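Local coordinates for designed helical repeat protein (Synthetic construct, PDB 5CWG) that has no known natural function but folds as a de novo designed repeat protein in which helical hairpins pack side by side, probably as an alpha-solenoid, at residues I60-E65 / R82-A87; F88-E93 / A130-A135; K165-A170 / N175-A180. All coordinates share one frame; numbering follows the deposited sequence.

Interaction 1 of 3, residues I60-E65 / R82-A87; sequences IRLIKE and RAAAEA. With EDO (1,2-ethanediol), chain B.
Ile-63 and Ala-84 face each other where two nearly antiparallel helical segments pass, their axes 8.6 Å apart at closest and 148° between their N-to-C directions. Alanine makes this spacing possible: CB of Ala-84 sits 3.8 Å from CA of Ile-63, so a methyl group meets the opposite backbone. The isoleucine then reaches past it. Its CG1 branch lies anti to the carbonyl carbon (chi1 -60°), which carries the chain alongside Ala-84 and brings CD1 within 4.1 Å of Ala-85 CB. On the other flank Leu-62 points at the partner helix, and its CD2 methyl comes 3.7 Å from the carbonyl O of Ala-84, an apolar touch on a backbone oxygen. The two segments belong to helices 53-73 and 77-98, an antiparallel hairpin of the kind from which helical repeat proteins are built. Branched aliphatic residues on one helix fill the space beside the small alanines of the other, and the same side chains also serve the neighbouring helices: Ile-63 touches Leu-12, Leu-62 reaches Ile-110 and Ile-113, and Ala-85 rests on Ala-37. Arg-82 turns away from this core. Its chain is extended from CG to NE, and NH1 gives a hydrogen bond of 2.8 Å to O1 of a 1,2-ethanediol, probably from the crystallisation liquor, which lies at the guanidinium edge. A long charged chain suits this partly exposed position, where NH2 reaches Glu-36 of helix 27-47 in a salt bridge. A leucine in place of Arg-82 would probably leave the Glu-36 carboxylate without this charged mate and the diol without its donor.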
loop_
_atom_site.group_PDB
_atom_site.type_symbol
_atom_site.label_atom_id
_atom_site.label_comp_id
_atom_site.label_asym_id
_atom_site.label_seq_id
_atom_site.Cartn_x
_atom_site.Cartn_y
_atom_site.Cartn_z
ATOM N N ILE A 60 -1.609 5.339 -7.443
ATOM C CA ILE A 60 -1.190 6.735 -7.494
ATOM C C ILE A 60 -1.794 7.520 -6.333
ATOM O O ILE A 60 -1.136 8.391 -5.773
ATOM C CB ILE A 60 -1.468 7.372 -8.863
ATOM C CG1 ILE A 60 -0.337 7.103 -9.865
ATOM C CG2 ILE A 60 -1.661 8.885 -8.770
ATOM C CD1 ILE A 60 0.184 5.693 -9.924
ATOM N N ARG A 61 -3.019 7.195 -5.941
ATOM C CA ARG A 61 -3.607 7.852 -4.784
ATOM C C ARG A 61 -2.833 7.524 -3.519
ATOM O O ARG A 61 -2.636 8.393 -2.661
ATOM C CB ARG A 61 -5.061 7.449 -4.633
ATOM C CG ARG A 61 -5.969 8.159 -5.612
ATOM C CD ARG A 61 -7.383 7.622 -5.548
ATOM N NE ARG A 61 -7.999 7.915 -4.264
ATOM C CZ ARG A 61 -9.087 7.308 -3.794
ATOM N NH1 ARG A 61 -9.684 6.373 -4.515
ATOM N NH2 ARG A 61 -9.584 7.652 -2.607
ATOM N N LEU A 62 -2.360 6.285 -3.418
ATOM C CA LEU A 62 -1.528 5.905 -2.272
ATOM C C LEU A 62 -0.283 6.781 -2.216
ATOM O O LEU A 62 0.076 7.331 -1.169
ATOM C CB LEU A 62 -1.139 4.417 -2.373
ATOM C CG LEU A 62 -0.089 3.945 -1.393
ATOM C CD1 LEU A 62 -0.599 4.010 0.039
ATOM C CD2 LEU A 62 0.372 2.546 -1.734
ATOM N N ILE A 63 0.402 6.898 -3.341
ATOM C CA ILE A 63 1.608 7.698 -3.389
ATOM C C ILE A 63 1.285 9.160 -3.039
ATOM O O ILE A 63 1.970 9.793 -2.238
ATOM C CB ILE A 63 2.316 7.603 -4.752
ATOM C CG1 ILE A 63 2.720 6.152 -5.063
ATOM C CG2 ILE A 63 3.520 8.521 -4.781
ATOM C CD1 ILE A 63 3.077 5.911 -6.515
ATOM N N LYS A 64 0.226 9.694 -3.632
ATOM C CA LYS A 64 -0.219 11.066 -3.368
ATOM C C LYS A 64 -0.456 11.296 -1.886
ATOM O O LYS A 64 -0.002 12.290 -1.323
ATOM C CB LYS A 64 -1.514 11.360 -4.144
ATOM C CG LYS A 64 -2.238 12.652 -3.777
ATOM C CD LYS A 64 -3.528 12.779 -4.568
ATOM C CE LYS A 64 -4.363 13.975 -4.136
ATOM N NZ LYS A 64 -4.838 13.867 -2.723
ATOM N N GLU A 65 -1.190 10.399 -1.244
ATOM C CA GLU A 65 -1.550 10.603 0.150
ATOM C C GLU A 65 -0.337 10.492 1.062
ATOM O O GLU A 65 -0.179 11.270 1.991
ATOM C CB GLU A 65 -2.686 9.660 0.513
ATOM C CG GLU A 65 -3.971 10.061 -0.277
ATOM C CD GLU A 65 -5.222 9.253 0.051
ATOM O OE1 GLU A 65 -6.249 9.424 -0.650
ATOM O OE2 GLU A 65 -5.218 8.506 1.042
ATOM N N ARG A 82 8.862 7.182 -3.156
ATOM C CA ARG A 82 9.488 5.926 -3.514
ATOM C C ARG A 82 9.024 4.817 -2.594
ATOM O O ARG A 82 8.751 3.700 -3.044
ATOM C CB ARG A 82 11.013 6.062 -3.533
ATOM C CG ARG A 82 11.531 6.972 -4.606
ATOM C CD ARG A 82 13.071 7.058 -4.573
ATOM N NE ARG A 82 13.608 7.941 -5.612
ATOM C CZ ARG A 82 13.738 7.611 -6.904
ATOM N NH1 ARG A 82 13.386 6.404 -7.319
ATOM N NH2 ARG A 82 14.206 8.503 -7.770
ATOM N N ALA A 83 8.951 5.092 -1.289
ATOM C CA ALA A 83 8.536 4.078 -0.344
ATOM C C ALA A 83 7.092 3.621 -0.589
ATOM O O ALA A 83 6.753 2.424 -0.435
ATOM C CB ALA A 83 8.715 4.574 1.096
ATOM N N ALA A 84 6.208 4.573 -0.870
ATOM C CA ALA A 84 4.823 4.226 -1.186
ATOM C C ALA A 84 4.742 3.320 -2.420
ATOM O O ALA A 84 3.979 2.360 -2.449
ATOM C CB ALA A 84 3.997 5.481 -1.363
ATOM N N ALA A 85 5.508 3.665 -3.446
ATOM C CA ALA A 85 5.528 2.870 -4.685
ATOM C C ALA A 85 6.035 1.459 -4.421
ATOM O O ALA A 85 5.466 0.505 -4.923
ATOM C CB ALA A 85 6.363 3.578 -5.723
ATOM N N GLU A 86 7.092 1.341 -3.619
ATOM C CA GLU A 86 7.619 0.027 -3.266
ATOM C C GLU A 86 6.589 -0.794 -2.497
ATOM O O GLU A 86 6.499 -2.013 -2.688
ATOM C CB GLU A 86 8.897 0.175 -2.432
ATOM C CG GLU A 86 10.082 0.752 -3.182
ATOM C CD GLU A 86 10.852 -0.208 -4.056
ATOM O OE1 GLU A 86 10.373 -1.332 -4.308
ATOM O OE2 GLU A 86 11.940 0.192 -4.546
ATOM N N ALA A 87 5.783 -0.145 -1.660
ATOM C CA ALA A 87 4.766 -0.853 -0.912
ATOM C C ALA A 87 3.701 -1.438 -1.859
ATOM O O ALA A 87 3.282 -2.585 -1.715
ATOM C CB ALA A 87 4.103 0.055 0.092
HETATM C C1 EDO B . 11.201 3.426 -6.434
HETATM O O1 EDO B . 12.428 4.044 -6.050
HETATM C C2 EDO B . 10.874 3.808 -7.851
HETATM O O2 EDO B . 11.888 3.356 -8.757
#

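Interaction 2 of 3, residues F88-E93 / A130-A135; sequences FKRVAE and AARAAA
Arg-90 spans the gap to the alanine-rich helix opposite, and each part of its chain meets something different. CB starts toward the partner and packs 4.0 Å from Ala-135 CB. Past CG and CD, NE still lies against that methyl, 3.8 Å away. The bend at chi3 (-62°) swings the guanidinium along the other helix: Arg-132 CG lies over one face, toward the rim and 4.1 Å from CZ, and the two guanidinium planes are 55° apart. At the tip, Arg-90 NH2 comes 3.5 Å from Ala-131 CB and 3.4 Å from Ala-131 C. It is equally near Arg-132 N, but both are donors and do not bond. Arginine suits this place because its aliphatic stem covers alanine while its charged end probably remains in reach of solvent. A water adds a polar bridge, donating to Ala-135 O at 2.8 Å and, weakly, to Arg-90 O. The segments run nearly parallel, 17° between their directions, with axes 9.7 Å apart at closest. Helix 103-123, which separates them in the chain, lies against both through Val-91 and Ala-131. Such near-parallel packing of helices 77-98 and 127-148 is characteristic of an alpha-solenoid built from stacked helical hairpins.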
loop_
_atom_site.group_PDB
_atom_site.type_symbol
_atom_site.label_atom_id
_atom_site.label_comp_id
_atom_site.label_asym_id
_atom_site.label_seq_id
_atom_site.Cartn_x
_atom_site.Cartn_y
_atom_site.Cartn_z
ATOM N N PHE A 88 3.266 -0.641 -2.830
ATOM C CA PHE A 88 2.341 -1.152 -3.821
ATOM C C PHE A 88 2.951 -2.337 -4.569
ATOM O O PHE A 88 2.286 -3.320 -4.850
ATOM C CB PHE A 88 1.897 -0.066 -4.793
ATOM C CG PHE A 88 1.035 -0.612 -5.889
ATOM C CD1 PHE A 88 -0.336 -0.813 -5.705
ATOM C CD2 PHE A 88 1.590 -1.006 -7.085
ATOM C CE1 PHE A 88 -1.097 -1.368 -6.697
ATOM C CE2 PHE A 88 0.803 -1.607 -8.071
ATOM C CZ PHE A 88 -0.517 -1.755 -7.882
ATOM N N LYS A 89 4.215 -2.212 -4.962
ATOM C CA LYS A 89 4.881 -3.293 -5.684
ATOM C C LYS A 89 4.806 -4.595 -4.882
ATOM O O LYS A 89 4.553 -5.668 -5.435
ATOM C CB LYS A 89 6.308 -2.901 -6.032
ATOM C CG LYS A 89 7.178 -4.018 -6.598
ATOM C CD LYS A 89 8.490 -3.444 -7.156
ATOM C CE LYS A 89 9.453 -4.428 -7.761
ATOM N NZ LYS A 89 10.077 -5.250 -6.754
ATOM N N ARG A 90 5.038 -4.535 -3.578
ATOM C CA ARG A 90 4.908 -5.714 -2.746
ATOM C C ARG A 90 3.517 -6.307 -2.746
ATOM O O ARG A 90 3.349 -7.517 -2.755
ATOM C CB ARG A 90 5.400 -5.427 -1.327
ATOM C CG ARG A 90 6.927 -5.138 -1.275
ATOM C CD ARG A 90 7.509 -5.124 0.142
ATOM N NE ARG A 90 6.938 -4.082 0.990
ATOM C CZ ARG A 90 7.362 -2.823 1.027
ATOM N NH1 ARG A 90 8.363 -2.430 0.257
ATOM N NH2 ARG A 90 6.772 -1.942 1.822
ATOM N N VAL A 91 2.503 -5.452 -2.729
ATOM C CA VAL A 91 1.125 -5.923 -2.811
ATOM C C VAL A 91 0.881 -6.640 -4.140
ATOM O O VAL A 91 0.289 -7.736 -4.165
ATOM C CB VAL A 91 0.135 -4.765 -2.600
ATOM C CG1 VAL A 91 -1.272 -5.170 -2.938
ATOM C CG2 VAL A 91 0.141 -4.323 -1.132
ATOM N N ALA A 92 1.332 -6.009 -5.219
ATOM C CA ALA A 92 1.159 -6.609 -6.544
ATOM C C ALA A 92 1.877 -7.948 -6.651
ATOM O O ALA A 92 1.348 -8.887 -7.259
ATOM C CB ALA A 92 1.677 -5.686 -7.581
ATOM N N GLU A 93 3.071 -8.042 -6.080
ATOM C CA GLU A 93 3.814 -9.293 -6.094
ATOM C C GLU A 93 3.106 -10.386 -5.327
ATOM O O GLU A 93 3.055 -11.544 -5.775
ATOM C CB GLU A 93 5.247 -9.087 -5.542
ATOM C CG GLU A 93 6.135 -8.280 -6.467
ATOM C CD GLU A 93 7.411 -7.730 -5.818
ATOM O OE1 GLU A 93 7.544 -7.665 -4.557
ATOM O OE2 GLU A 93 8.268 -7.299 -6.602
ATOM N N ALA A 130 6.813 0.735 8.349
ATOM C CA ALA A 130 5.375 0.626 8.508
ATOM C C ALA A 130 4.754 -0.002 7.258
ATOM O O ALA A 130 3.859 -0.850 7.339
ATOM C CB ALA A 130 4.785 2.009 8.791
ATOM N N ALA A 131 5.203 0.458 6.099
ATOM C CA ALA A 131 4.708 -0.092 4.846
ATOM C C ALA A 131 5.022 -1.585 4.730
ATOM O O ALA A 131 4.213 -2.353 4.208
ATOM C CB ALA A 131 5.289 0.678 3.695
ATOM N N ARG A 132 6.186 -1.996 5.219
ATOM C CA ARG A 132 6.554 -3.416 5.193
ATOM C C ARG A 132 5.587 -4.236 6.035
ATOM O O ARG A 132 5.119 -5.284 5.621
ATOM C CB ARG A 132 7.979 -3.620 5.723
ATOM C CG ARG A 132 9.089 -3.449 4.696
ATOM C CD ARG A 132 10.441 -4.057 5.187
ATOM N NE ARG A 132 11.052 -3.378 6.335
ATOM C CZ ARG A 132 11.779 -2.269 6.260
ATOM N NH1 ARG A 132 11.995 -1.678 5.096
ATOM N NH2 ARG A 132 12.292 -1.743 7.361
ATOM N N ALA A 133 5.233 -3.720 7.204
ATOM C CA ALA A 133 4.317 -4.423 8.071
ATOM C C ALA A 133 2.949 -4.584 7.419
ATOM O O ALA A 133 2.348 -5.657 7.467
ATOM C CB ALA A 133 4.193 -3.701 9.418
ATOM N N ALA A 134 2.440 -3.524 6.803
ATOM C CA ALA A 134 1.137 -3.589 6.168
ATOM C C ALA A 134 1.152 -4.539 4.970
ATOM O O ALA A 134 0.258 -5.365 4.815
ATOM C CB ALA A 134 0.686 -2.210 5.766
ATOM N N ALA A 135 2.167 -4.414 4.127
ATOM C CA ALA A 135 2.244 -5.272 2.949
ATOM C C ALA A 135 2.459 -6.725 3.357
ATOM O O ALA A 135 1.930 -7.625 2.711
ATOM C CB ALA A 135 3.369 -4.814 2.030
HETATM O O HOH W 1 2.248 -7.722 -0.056
#

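Interaction 3 of 3, residues K165-A170 / N175-A180; sequences KRVEEA and NDISEA
The carbonyl O of Ala-170 accepts a hydrogen bond from Asn-175 N at 2.9 Å, with an N-H...O angle of 151° and the donor tilted from the carbonyl plane. This bond draws the next segment back against the helix just left. Asn-175 CB also lies near Ala-170 CB, while Asp-176 takes the N-cap position of helix 177-195. Its OD1 accepts from Glu-179 N at 3.1 Å, met from above the carboxylate plane. Aspartate fits here, since its short side chain can reach forward to an NH of the first turn, which has no preceding helical carbonyl to bond, and its negative charge probably suits the helix dipole. The arrangement is an alpha-helical hairpin with a short connection, joining the last two helices of this repeat protein. Inside it, Val-167 and Ile-177 cross at about a right angle, CG1 of the valine meeting CG2 of the isoleucine at 3.7 Å. Ile-177 CG1, anti to the carbonyl carbon (chi1 -83°), is set against Val-167, and the next torsion turns CD1 to 3.8 Å from Ala-170 CB. Ala-170 and Ala-180 are small enough for their CB atoms to meet at 3.9 Å, and Ala-180 CB touches Arg-166 O. Ile-177 reaches on to Val-116 and Asn-119 of helix 103-123. Toward the outside, Arg-166 bends so that NE bonds Glu-169 OE1 at 2.8 Å in a salt bridge, and NH1 pairs with Glu-162.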
loop_
_atom_site.group_PDB
_atom_site.type_symbol
_atom_site.label_atom_id
_atom_site.label_comp_id
_atom_site.label_asym_id
_atom_site.label_seq_id
_atom_site.Cartn_x
_atom_site.Cartn_y
_atom_site.Cartn_z
ATOM N N LYS A 165 -9.446 -3.389 11.401
ATOM C CA LYS A 165 -10.137 -3.204 12.664
ATOM C C LYS A 165 -9.171 -3.284 13.848
ATOM O O LYS A 165 -9.288 -2.542 14.837
ATOM C CB LYS A 165 -11.208 -4.274 12.818
ATOM C CG LYS A 165 -12.039 -4.145 14.052
ATOM C CD LYS A 165 -12.990 -5.319 14.175
ATOM C CE LYS A 165 -13.739 -5.299 15.499
ATOM N NZ LYS A 165 -14.797 -6.352 15.548
ATOM N N ARG A 166 -8.200 -4.181 13.771
ATOM C CA ARG A 166 -7.208 -4.289 14.826
ATOM C C ARG A 166 -6.225 -3.126 14.825
ATOM O O ARG A 166 -5.812 -2.639 15.888
ATOM C CB ARG A 166 -6.486 -5.622 14.715
ATOM C CG ARG A 166 -7.403 -6.836 14.901
ATOM C CD ARG A 166 -7.699 -7.204 16.371
ATOM N NE ARG A 166 -8.633 -6.322 17.066
ATOM C CZ ARG A 166 -9.962 -6.389 16.985
ATOM N NH1 ARG A 166 -10.557 -7.286 16.213
ATOM N NH2 ARG A 166 -10.707 -5.543 17.686
ATOM N N VAL A 167 -5.870 -2.632 13.656
ATOM C CA VAL A 167 -5.046 -1.448 13.541
ATOM C C VAL A 167 -5.768 -0.231 14.134
ATOM O O VAL A 167 -5.177 0.553 14.885
ATOM C CB VAL A 167 -4.672 -1.199 12.070
ATOM C CG1 VAL A 167 -4.172 0.228 11.849
ATOM C CG2 VAL A 167 -3.639 -2.233 11.620
ATOM N N GLU A 168 -7.046 -0.076 13.815
ATOM C CA GLU A 168 -7.841 1.047 14.327
ATOM C C GLU A 168 -7.929 0.991 15.844
ATOM O O GLU A 168 -7.894 2.032 16.525
ATOM C CB GLU A 168 -9.255 0.996 13.731
ATOM C CG GLU A 168 -9.326 1.397 12.279
ATOM C CD GLU A 168 -10.437 0.712 11.473
ATOM O OE1 GLU A 168 -11.479 0.297 12.040
ATOM O OE2 GLU A 168 -10.251 0.605 10.241
ATOM N N GLU A 169 -8.137 -0.201 16.381
ATOM C CA GLU A 169 -8.211 -0.394 17.826
ATOM C C GLU A 169 -6.882 0.007 18.459
ATOM O O GLU A 169 -6.844 0.723 19.453
ATOM C CB GLU A 169 -8.549 -1.857 18.113
ATOM C CG GLU A 169 -8.532 -2.271 19.582
ATOM C CD GLU A 169 -8.827 -3.767 19.721
ATOM O OE1 GLU A 169 -8.036 -4.577 19.194
ATOM O OE2 GLU A 169 -9.870 -4.131 20.308
ATOM N N ALA A 170 -5.773 -0.442 17.873
ATOM C CA ALA A 170 -4.451 -0.086 18.384
ATOM C C ALA A 170 -4.253 1.421 18.381
ATOM O O ALA A 170 -3.705 1.968 19.339
ATOM C CB ALA A 170 -3.374 -0.785 17.581
ATOM N N ASN A 175 -1.559 1.513 21.206
ATOM C CA ASN A 175 -0.714 0.326 21.056
ATOM C C ASN A 175 -0.006 0.285 19.702
ATOM O O ASN A 175 -0.251 1.120 18.850
ATOM C CB ASN A 175 -1.551 -0.933 21.263
ATOM C CG ASN A 175 -2.073 -1.046 22.677
ATOM O OD1 ASN A 175 -1.446 -0.559 23.607
ATOM N ND2 ASN A 175 -3.224 -1.685 22.846
ATOM N N ASP A 176 0.888 -0.682 19.540
ATOM C CA ASP A 176 1.732 -0.792 18.342
ATOM C C ASP A 176 0.888 -1.234 17.153
ATOM O O ASP A 176 0.341 -2.333 17.148
ATOM C CB ASP A 176 2.871 -1.801 18.607
ATOM C CG ASP A 176 3.944 -1.824 17.504
ATOM O OD1 ASP A 176 3.623 -1.791 16.307
ATOM O OD2 ASP A 176 5.148 -1.889 17.829
ATOM N N ILE A 177 0.775 -0.365 16.154
ATOM C CA ILE A 177 -0.051 -0.663 14.976
ATOM C C ILE A 177 0.527 -1.806 14.125
ATOM O O ILE A 177 -0.206 -2.671 13.656
ATOM C CB ILE A 177 -0.272 0.617 14.102
ATOM C CG1 ILE A 177 -1.449 1.469 14.654
ATOM C CG2 ILE A 177 -0.547 0.284 12.644
ATOM C CD1 ILE A 177 -1.322 1.969 16.061
ATOM N N SER A 178 1.834 -1.804 13.921
ATOM C CA SER A 178 2.452 -2.830 13.095
ATOM C C SER A 178 2.300 -4.214 13.727
ATOM O O SER A 178 2.033 -5.193 13.028
ATOM C CB SER A 178 3.918 -2.485 12.826
ATOM O OG SER A 178 4.014 -1.373 11.940
ATOM N N GLU A 179 2.429 -4.299 15.046
ATOM C CA GLU A 179 2.214 -5.563 15.745
ATOM C C GLU A 179 0.754 -6.021 15.653
ATOM O O GLU A 179 0.468 -7.209 15.513
ATOM C CB GLU A 179 2.619 -5.407 17.207
ATOM C CG GLU A 179 2.435 -6.644 18.064
ATOM C CD GLU A 179 3.303 -7.813 17.619
ATOM O OE1 GLU A 179 4.247 -7.608 16.822
ATOM O OE2 GLU A 179 3.029 -8.947 18.064
ATOM N N ALA A 180 -0.168 -5.080 15.741
ATOM C CA ALA A 180 -1.581 -5.399 15.601
ATOM C C ALA A 180 -1.842 -6.009 14.228
ATOM O O ALA A 180 -2.581 -7.003 14.086
ATOM C CB ALA A 180 -2.444 -4.147 15.799
#

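Overall arrangement
The three contacts follow one another along the chain, each closing before the next opens. Interactions 1 and 2 share helix 77-98: the first packs it on its hairpin partner 53-73, the second on helix 127-148. Their centres are about 10 Å apart, and they touch where Ala-87 CB meets Ala-131 CB. Interaction 3, between helices 153-173 and 177-195, lies about 17 Å from interaction 2, centre to centre, yet in the conformer given Ser-178 OG approaches Ala-133 CB. Interactions 1 and 3 stay about 12 Å apart at their nearest atoms. Thus contacts within hairpins alternate with a contact between them, consistent with helical hairpins joined side by side into one stack.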